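Long-range contacts in hypothetical membrane spanning protein (Vibrio fischeri, PDB 4RCK), which is of unknown function but carries a magnesium-binding von Willebrand factor type A domain of the BatA type, probably used for protein-protein recognition at the membrane: residues A[143-149]-A[190-195]; A[157-163]-A[197-203]. All coordinates share one frame; numbering follows the deposited sequence.

Interaction 1: residues A[143-149]-A[190-195]; sequences LEAAQLA and KIATMT
Thr-195 meets Ala-146 with its methyl while its hydroxyl turns back on its own helix: OG1 is 2.9 Å from Ile-191 O and 3.2 Å from Ala-192 O, with one proton to offer the pair, and it takes a weak bond from Ile-156 N. With OG1 placed between the backbone N and carbonyl carbon (chi1 55°), CG2 faces the other helix beside Ala-146 O. The rest of the contact is mainly apolar. The side chain of selenomethionine Met-194 runs out straight through its first two torsions and bends at chi3 (-63°), laying SE 3.7 Å from Ala-146 CB and against Leu-143 O and Gln-147 N, with CE beside Leu-143 CD2. That same leucine branch also reaches Lys-190 CB at 3.7 Å and Ile-191 CG1 at 4.0 Å, so one methyl fits among three side chains. Ile-191 sends its CG2 to Ala-146 CB, 3.9 Å away. The small side chain of Ala-146 is consistent with the 9.0 Å approach of the nearly parallel axes, which cross at -23°. Helices 142-151 and 185-195 thus lie side by side on strand 154-161, Ile-191 resting on Ile-156 and Thr-158, while Leu-110 and Thr-114 of the second subunit pack against Ile-191 and Ala-149.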
ATOM      1  N   LEU A 143       4.807  22.566  20.147  1.00 90.58           N
ATOM      2  CA  LEU A 143       6.091  21.908  20.366  1.00 92.88           C
ATOM      3  C   LEU A 143       5.946  20.675  21.229  1.00 90.21           C
ATOM      4  O   LEU A 143       6.792  19.786  21.205  1.00 97.19           O
ATOM      5  CB  LEU A 143       7.083  22.874  21.004  1.00 98.86           C
ATOM      6  CG  LEU A 143       7.442  24.042  20.093  1.00 91.87           C
ATOM      7  CD1 LEU A 143       8.479  24.931  20.750  1.00 99.31           C
ATOM      8  CD2 LEU A 143       7.936  23.524  18.750  1.00 77.38           C
ATOM      9  N   GLU A 144       4.879  20.625  22.009  1.00 92.96           N
ATOM     10  CA  GLU A 144       4.547  19.385  22.669  1.00101.95           C
ATOM     11  C   GLU A 144       4.149  18.403  21.581  1.00 96.95           C
ATOM     12  O   GLU A 144       4.748  17.340  21.450  1.00 90.16           O
ATOM     13  CB  GLU A 144       3.428  19.569  23.678  1.00100.78           C
ATOM     14  CG  GLU A 144       3.661  20.680  24.671  1.00107.03           C
ATOM     15  CD  GLU A 144       2.560  20.722  25.691  1.00120.21           C
ATOM     16  OE1 GLU A 144       2.313  21.797  26.277  1.00121.32           O
ATOM     17  OE2 GLU A 144       1.937  19.660  25.895  1.00126.62           O
ATOM     18  N   ALA A 145       3.160  18.794  20.779  1.00 89.72           N
ATOM     19  CA  ALA A 145       2.662  17.972  19.678  1.00 82.71           C
ATOM     20  C   ALA A 145       3.771  17.542  18.724  1.00 96.35           C
ATOM     21  O   ALA A 145       3.735  16.441  18.176  1.00113.40           O
ATOM     22  CB  ALA A 145       1.583  18.714  18.915  1.00 83.01           C
ATOM     23  N   ALA A 146       4.747  18.420  18.524  1.00 95.53           N
ATOM     24  CA  ALA A 146       5.895  18.103  17.686  1.00 94.34           C
ATOM     25  C   ALA A 146       6.766  17.024  18.325  1.00100.78           C
ATOM     26  O   ALA A 146       7.267  16.129  17.638  1.00 99.60           O
ATOM     27  CB  ALA A 146       6.717  19.358  17.418  1.00 86.41           C
ATOM     28  N   GLN A 147       6.933  17.118  19.642  1.00101.18           N
ATOM     29  CA  GLN A 147       7.778  16.197  20.401  1.00102.76           C
ATOM     30  C   GLN A 147       7.282  14.768  20.296  1.00106.97           C
ATOM     31  O   GLN A 147       8.055  13.817  20.271  1.00104.37           O
ATOM     32  CB  GLN A 147       7.834  16.627  21.872  1.00104.85           C
ATOM     33  CG  GLN A 147       8.558  15.655  22.784  1.00106.24           C
ATOM     34  CD  GLN A 147       9.950  15.335  22.289  1.00102.33           C
ATOM     35  OE1 GLN A 147      10.890  16.097  22.509  1.00101.66           O
ATOM     36  NE2 GLN A 147      10.089  14.203  21.608  1.00100.60           N
ATOM     37  N   LEU A 148       5.969  14.647  20.218  1.00109.40           N
ATOM     38  CA  LEU A 148       5.301  13.365  20.173  1.00 95.11           C
ATOM     39  C   LEU A 148       5.460  12.707  18.819  1.00 91.56           C
ATOM     40  O   LEU A 148       5.667  11.503  18.739  1.00 94.45           O
ATOM     41  CB  LEU A 148       3.831  13.557  20.505  1.00 93.56           C
ATOM     42  CG  LEU A 148       3.693  14.455  21.739  1.00111.56           C
ATOM     43  CD1 LEU A 148       2.432  15.158  21.767  1.00127.18           C
ATOM     44  CD2 LEU A 148       3.942  13.738  23.040  1.00106.92           C
ATOM     45  N   ALA A 149       5.376  13.512  17.762  1.00 90.45           N
ATOM     46  CA  ALA A 149       5.614  13.052  16.398  1.00 89.10           C
ATOM     47  C   ALA A 149       7.021  12.483  16.242  1.00 91.68           C
ATOM     48  O   ALA A 149       7.242  11.560  15.462  1.00 90.99           O
ATOM     49  CB  ALA A 149       5.395  14.190  15.419  1.00 85.59           C
ATOM     50  N   LYS A 190      10.680  25.499  14.277  1.00 90.13           N
ATOM     51  CA  LYS A 190      11.018  24.624  15.399  1.00 88.20           C
ATOM     52  C   LYS A 190      10.416  23.237  15.229  1.00 87.44           C
ATOM     53  O   LYS A 190      11.085  22.234  15.459  1.00 91.44           O
ATOM     54  CB  LYS A 190      10.539  25.222  16.724  1.00100.16           C
ATOM     55  CG  LYS A 190      11.433  26.300  17.313  1.00122.88           C
ATOM     56  CD  LYS A 190      10.791  26.882  18.564  1.00126.65           C
ATOM     57  CE  LYS A 190      11.160  28.343  18.761  1.00117.48           C
ATOM     58  NZ  LYS A 190      10.208  29.021  19.687  1.00105.38           N
ATOM     59  N   ILE A 191       9.147  23.194  14.830  1.00 81.61           N
ATOM     60  CA  ILE A 191       8.435  21.937  14.633  1.00 82.22           C
ATOM     61  C   ILE A 191       9.144  21.042  13.622  1.00 85.92           C
ATOM     62  O   ILE A 191       9.452  19.886  13.911  1.00 92.74           O
ATOM     63  CB  ILE A 191       6.989  22.176  14.157  1.00 77.48           C
ATOM     64  CG1 ILE A 191       6.185  22.906  15.236  1.00 80.49           C
ATOM     65  CG2 ILE A 191       6.321  20.860  13.800  1.00 75.03           C
ATOM     66  CD1 ILE A 191       4.754  23.198  14.839  1.00 78.01           C
ATOM     67  N   ALA A 192       9.404  21.591  12.440  1.00 80.38           N
ATOM     68  CA  ALA A 192      10.077  20.853  11.379  1.00 77.57           C
ATOM     69  C   ALA A 192      11.474  20.415  11.808  1.00 82.80           C
ATOM     70  O   ALA A 192      11.856  19.260  11.622  1.00 85.92           O
ATOM     71  CB  ALA A 192      10.151  21.695  10.118  1.00 79.85           C
ATOM     72  N   THR A 193      12.226  21.346  12.386  1.00 84.17           N
ATOM     73  CA  THR A 193      13.586  21.076  12.842  1.00 90.22           C
ATOM     74  C   THR A 193      13.621  20.005  13.928  1.00 93.09           C
ATOM     75  O   THR A 193      14.430  19.076  13.869  1.00 95.11           O
ATOM     76  CB  THR A 193      14.260  22.360  13.374  1.00 94.45           C
ATOM     77  OG1 THR A 193      14.687  23.166  12.269  1.00107.75           O
ATOM     78  CG2 THR A 193      15.466  22.022  14.239  1.00 97.24           C
HETATM   79  N   MSE A 194      12.734  20.137  14.911  1.00 94.66           N
HETATM   80  CA  MSE A 194      12.655  19.196  16.026  1.00 98.88           C
HETATM   81  C   MSE A 194      12.461  17.759  15.550  1.00 95.57           C
HETATM   82  O   MSE A 194      12.967  16.817  16.160  1.00 96.98           O
HETATM   83  CB  MSE A 194      11.513  19.591  16.965  1.00100.16           C
HETATM   84  CG  MSE A 194      11.319  18.671  18.153  1.00104.75           C
HETATM   85 SE   MSE A 194       9.921  19.318  19.343  0.85170.07          SE
HETATM   86  CE  MSE A 194      10.738  21.006  19.879  1.00 86.16           C
ATOM     87  N   THR A 195      11.738  17.602  14.448  1.00 93.22           N
ATOM     88  CA  THR A 195      11.363  16.283  13.953  1.00 93.77           C
ATOM     89  C   THR A 195      12.165  15.859  12.728  1.00 89.44           C
ATOM     90  O   THR A 195      12.008  14.743  12.235  1.00 97.11           O
ATOM     91  CB  THR A 195       9.881  16.243  13.602  1.00 94.62           C
ATOM     92  OG1 THR A 195       9.596  17.288  12.665  1.00 93.66           O
ATOM     93  CG2 THR A 195       9.047  16.453  14.857  1.00 96.94           C
TER

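Interaction 2: residues A[157-163]-A[197-203]; sequences YTVGIGA and GQYFRAR
Strands 157-161 and 199-202 run parallel, with Thr-158 paired to Tyr-199 and each following residue to the next as far as Ile-161 and Ala-202, and five backbone bonds join them: Thr-158 N to Gln-198 O, Phe-200 N to Thr-158 O, Gly-160 N to Phe-200 O, Ala-202 N to Gly-160 O and, past the strand, Gly-162 N to Ala-202 O. The Tyr-157 ring lies obliquely by the backbone of Gly-197 and Gln-198, its CD1 4.2 Å from Phe-200 CE2 and its OH bonded to Glu-219. On the face of Thr-158 and Tyr-199, the tyrosine ring crosses the threonine at about a right angle and receives OG1 at its edge, 3.1 Å from Tyr-199 CD1. The ring runs on alongside Gly-160, CE1 lying beside Gly-160 N. Both hydroxyls bond outward, Thr-158 OG1 with Leu-188 O and Tyr-199 OH with Glu-185. The opposite face carries Val-159, Phe-200, Ile-161 and Ala-202; Phe-200 and Ala-202 pack on Ile-211 of helix 205-218. Ile-161 also touches Asp-132, a magnesium-binding residue of this protein, although no ion is assigned to it in this chain's model. At the C-terminal end Arg-201, bent at chi2 (73°), presents the side of its guanidinium to one carbonyl: NH1 lies 3.0 Å and NE 3.2 Å from Gly-162 O. That oxygen sits in the guanidinium plane, yet both nitrogens come from one face of the carbonyl, NH1 being 67° out of its plane. The guanidinium of Arg-203 lies over the face of Arg-201, offset toward the rim, with its CZ 3.6 Å above the plane. Their like charges are probably eased by the Gly-162 carbonyl and by Glu-185, a long, weak ion-pair partner of Arg-201. Two N-H groups on one carbonyl probably help hold the chain as it leaves strand 154-161.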
ATOM      1  N   TYR A 157       7.011  18.082   7.862  1.00 63.58           N
ATOM      2  CA  TYR A 157       7.368  19.260   7.087  1.00 61.05           C
ATOM      3  C   TYR A 157       6.330  20.353   7.305  1.00 69.36           C
ATOM      4  O   TYR A 157       5.128  20.088   7.279  1.00 69.38           O
ATOM      5  CB  TYR A 157       7.464  18.925   5.596  1.00 60.51           C
ATOM      6  CG  TYR A 157       8.560  17.948   5.236  1.00 72.24           C
ATOM      7  CD1 TYR A 157       9.871  18.375   5.081  1.00 76.02           C
ATOM      8  CD2 TYR A 157       8.282  16.603   5.030  1.00 71.73           C
ATOM      9  CE1 TYR A 157      10.878  17.491   4.746  1.00 83.09           C
ATOM     10  CE2 TYR A 157       9.282  15.710   4.692  1.00 72.88           C
ATOM     11  CZ  TYR A 157      10.578  16.159   4.552  1.00 82.30           C
ATOM     12  OH  TYR A 157      11.580  15.276   4.216  1.00 90.08           O
ATOM     13  N   THR A 158       6.792  21.580   7.512  1.00 70.76           N
ATOM     14  CA  THR A 158       5.887  22.694   7.763  1.00 68.50           C
ATOM     15  C   THR A 158       5.924  23.705   6.619  1.00 67.18           C
ATOM     16  O   THR A 158       6.985  23.998   6.071  1.00 60.53           O
ATOM     17  CB  THR A 158       6.229  23.397   9.088  1.00 63.66           C
ATOM     18  OG1 THR A 158       7.522  24.005   8.989  1.00 68.84           O
ATOM     19  CG2 THR A 158       6.239  22.395  10.233  1.00 56.13           C
ATOM     20  N   VAL A 159       4.757  24.229   6.255  1.00 58.42           N
ATOM     21  CA  VAL A 159       4.655  25.183   5.155  1.00 57.50           C
ATOM     22  C   VAL A 159       3.921  26.455   5.571  1.00 69.86           C
ATOM     23  O   VAL A 159       2.715  26.434   5.812  1.00 59.44           O
ATOM     24  CB  VAL A 159       3.925  24.572   3.938  1.00 46.18           C
ATOM     25  CG1 VAL A 159       3.917  25.550   2.775  1.00 55.72           C
ATOM     26  CG2 VAL A 159       4.574  23.258   3.528  1.00 46.63           C
ATOM     27  N   GLY A 160       4.653  27.561   5.660  1.00 81.52           N
ATOM     28  CA  GLY A 160       4.040  28.848   5.930  1.00 83.17           C
ATOM     29  C   GLY A 160       3.472  29.416   4.645  1.00 70.70           C
ATOM     30  O   GLY A 160       4.121  29.351   3.600  1.00 83.72           O
ATOM     31  N   ILE A 161       2.267  29.972   4.711  1.00 59.45           N
ATOM     32  CA  ILE A 161       1.597  30.443   3.504  1.00 62.53           C
ATOM     33  C   ILE A 161       1.012  31.849   3.672  1.00 67.36           C
ATOM     34  O   ILE A 161       0.248  32.125   4.601  1.00 80.06           O
ATOM     35  CB  ILE A 161       0.494  29.447   3.065  1.00 64.19           C
ATOM     36  CG1 ILE A 161      -0.164  29.911   1.764  1.00 68.30           C
ATOM     37  CG2 ILE A 161      -0.532  29.225   4.170  1.00 72.43           C
ATOM     38  CD1 ILE A 161      -1.095  28.888   1.158  1.00 75.02           C
ATOM     39  N   GLY A 162       1.396  32.740   2.762  1.00 73.92           N
ATOM     40  CA  GLY A 162       1.036  34.143   2.854  1.00 67.88           C
ATOM     41  C   GLY A 162       1.978  34.983   2.012  1.00 60.39           C
ATOM     42  O   GLY A 162       3.156  34.652   1.869  1.00 70.35           O
ATOM     43  N   ALA A 163       1.465  36.076   1.459  1.00 63.40           N
ATOM     44  CA  ALA A 163       2.251  36.921   0.568  1.00 79.04           C
ATOM     45  C   ALA A 163       3.244  37.793   1.327  1.00 67.06           C
ATOM     46  O   ALA A 163       4.371  38.002   0.876  1.00 64.80           O
ATOM     47  CB  ALA A 163       1.332  37.791  -0.277  1.00 85.59           C
ATOM     48  N   GLY A 197      12.220  17.423   9.715  1.00 78.69           N
ATOM     49  CA  GLY A 197      11.679  17.913   8.461  1.00 73.34           C
ATOM     50  C   GLY A 197      12.264  19.261   8.093  1.00 74.80           C
ATOM     51  O   GLY A 197      13.273  19.687   8.653  1.00 90.50           O
ATOM     52  N   GLN A 198      11.626  19.935   7.142  1.00 72.58           N
ATOM     53  CA  GLN A 198      12.040  21.270   6.730  1.00 78.68           C
ATOM     54  C   GLN A 198      10.861  22.231   6.789  1.00 79.48           C
ATOM     55  O   GLN A 198       9.706  21.808   6.758  1.00 82.57           O
ATOM     56  CB  GLN A 198      12.624  21.244   5.316  1.00 80.74           C
ATOM     57  CG  GLN A 198      13.911  20.450   5.188  1.00 88.57           C
ATOM     58  CD  GLN A 198      15.069  21.097   5.921  1.00 98.24           C
ATOM     59  OE1 GLN A 198      15.797  20.438   6.661  1.00107.11           O
ATOM     60  NE2 GLN A 198      15.249  22.397   5.713  1.00100.40           N
ATOM     61  N   TYR A 199      11.155  23.522   6.886  1.00 75.45           N
ATOM     62  CA  TYR A 199      10.111  24.535   6.817  1.00 72.76           C
ATOM     63  C   TYR A 199      10.183  25.304   5.506  1.00 65.00           C
ATOM     64  O   TYR A 199      11.263  25.690   5.058  1.00 68.82           O
ATOM     65  CB  TYR A 199      10.204  25.512   7.989  1.00 75.26           C
ATOM     66  CG  TYR A 199       9.412  26.774   7.741  1.00 68.44           C
ATOM     67  CD1 TYR A 199       8.024  26.761   7.778  1.00 63.12           C
ATOM     68  CD2 TYR A 199      10.048  27.972   7.444  1.00 84.51           C
ATOM     69  CE1 TYR A 199       7.293  27.906   7.539  1.00 63.55           C
ATOM     70  CE2 TYR A 199       9.325  29.123   7.203  1.00 86.78           C
ATOM     71  CZ  TYR A 199       7.948  29.085   7.252  1.00 75.44           C
ATOM     72  OH  TYR A 199       7.219  30.227   7.014  1.00 69.39           O
ATOM     73  N   PHE A 200       9.024  25.534   4.899  1.00 63.89           N
ATOM     74  CA  PHE A 200       8.951  26.275   3.650  1.00 65.63           C
ATOM     75  C   PHE A 200       7.968  27.436   3.755  1.00 70.51           C
ATOM     76  O   PHE A 200       6.925  27.320   4.395  1.00 59.62           O
ATOM     77  CB  PHE A 200       8.547  25.349   2.504  1.00 65.28           C
ATOM     78  CG  PHE A 200       9.444  24.159   2.336  1.00 70.18           C
ATOM     79  CD1 PHE A 200      10.551  24.223   1.508  1.00 72.08           C
ATOM     80  CD2 PHE A 200       9.174  22.972   2.996  1.00 72.09           C
ATOM     81  CE1 PHE A 200      11.377  23.127   1.347  1.00 76.14           C
ATOM     82  CE2 PHE A 200       9.995  21.874   2.840  1.00 75.95           C
ATOM     83  CZ  PHE A 200      11.098  21.951   2.014  1.00 80.62           C
ATOM     84  N   ARG A 201       8.305  28.555   3.123  1.00 66.73           N
ATOM     85  CA  ARG A 201       7.418  29.713   3.085  1.00 60.14           C
ATOM     86  C   ARG A 201       6.948  29.978   1.658  1.00 69.41           C
ATOM     87  O   ARG A 201       7.757  30.240   0.768  1.00 82.29           O
ATOM     88  CB  ARG A 201       8.118  30.951   3.654  1.00 60.97           C
ATOM     89  CG  ARG A 201       7.400  32.265   3.373  1.00 63.29           C
ATOM     90  CD  ARG A 201       6.145  32.429   4.218  1.00 60.57           C
ATOM     91  NE  ARG A 201       5.397  33.628   3.848  1.00 62.05           N
ATOM     92  CZ  ARG A 201       5.684  34.853   4.278  1.00 70.45           C
ATOM     93  NH1 ARG A 201       4.947  35.882   3.887  1.00 86.59           N
ATOM     94  NH2 ARG A 201       6.708  35.050   5.097  1.00 76.26           N
ATOM     95  N   ALA A 202       5.638  29.899   1.444  1.00 61.90           N
ATOM     96  CA  ALA A 202       5.059  30.129   0.123  1.00 57.40           C
ATOM     97  C   ALA A 202       4.436  31.515   0.039  1.00 62.49           C
ATOM     98  O   ALA A 202       3.435  31.793   0.701  1.00 65.80           O
ATOM     99  CB  ALA A 202       4.021  29.066  -0.197  1.00 55.01           C
ATOM    100  N   ARG A 203       5.021  32.380  -0.782  1.00 73.36           N
ATOM    101  CA  ARG A 203       4.529  33.746  -0.918  1.00 64.34           C
ATOM    102  C   ARG A 203       3.607  33.900  -2.124  1.00 69.33           C
ATOM    103  O   ARG A 203       3.010  34.959  -2.327  1.00 74.56           O
ATOM    104  CB  ARG A 203       5.698  34.726  -1.006  1.00 67.25           C
ATOM    105  CG  ARG A 203       6.341  35.006   0.343  1.00 81.35           C
ATOM    106  CD  ARG A 203       7.450  36.037   0.247  1.00 93.75           C
ATOM    107  NE  ARG A 203       7.939  36.422   1.568  1.00 98.21           N
ATOM    108  CZ  ARG A 203       8.848  35.739   2.257  1.00104.39           C
ATOM    109  NH1 ARG A 203       9.373  34.632   1.751  1.00 90.78           N
ATOM    110  NH2 ARG A 203       9.231  36.163   3.454  1.00109.16           N
TER

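In the fold
From the N-terminal side the segments come in the order 143-149, 157-163, 190-195, 197-203, so the two contacts cross instead of nesting. Interaction 1 closes a loop of 40 residues holding strand 154-161 and the excursion through strands 165-169 and 174-178; interaction 2 closes 33 residues that include helix 185-195. The strand-helix-strand path from 154-161 through 185-195 to 199-202 is a beta-alpha-beta crossover, and Ala-192 joins the contacts by packing on Thr-158 and Gln-198. Together they bind one helical layer and the sheet in the alpha-beta-alpha sandwich. Both also touch the second subunit, which is consistent with a sandwich completed by exchange between chains.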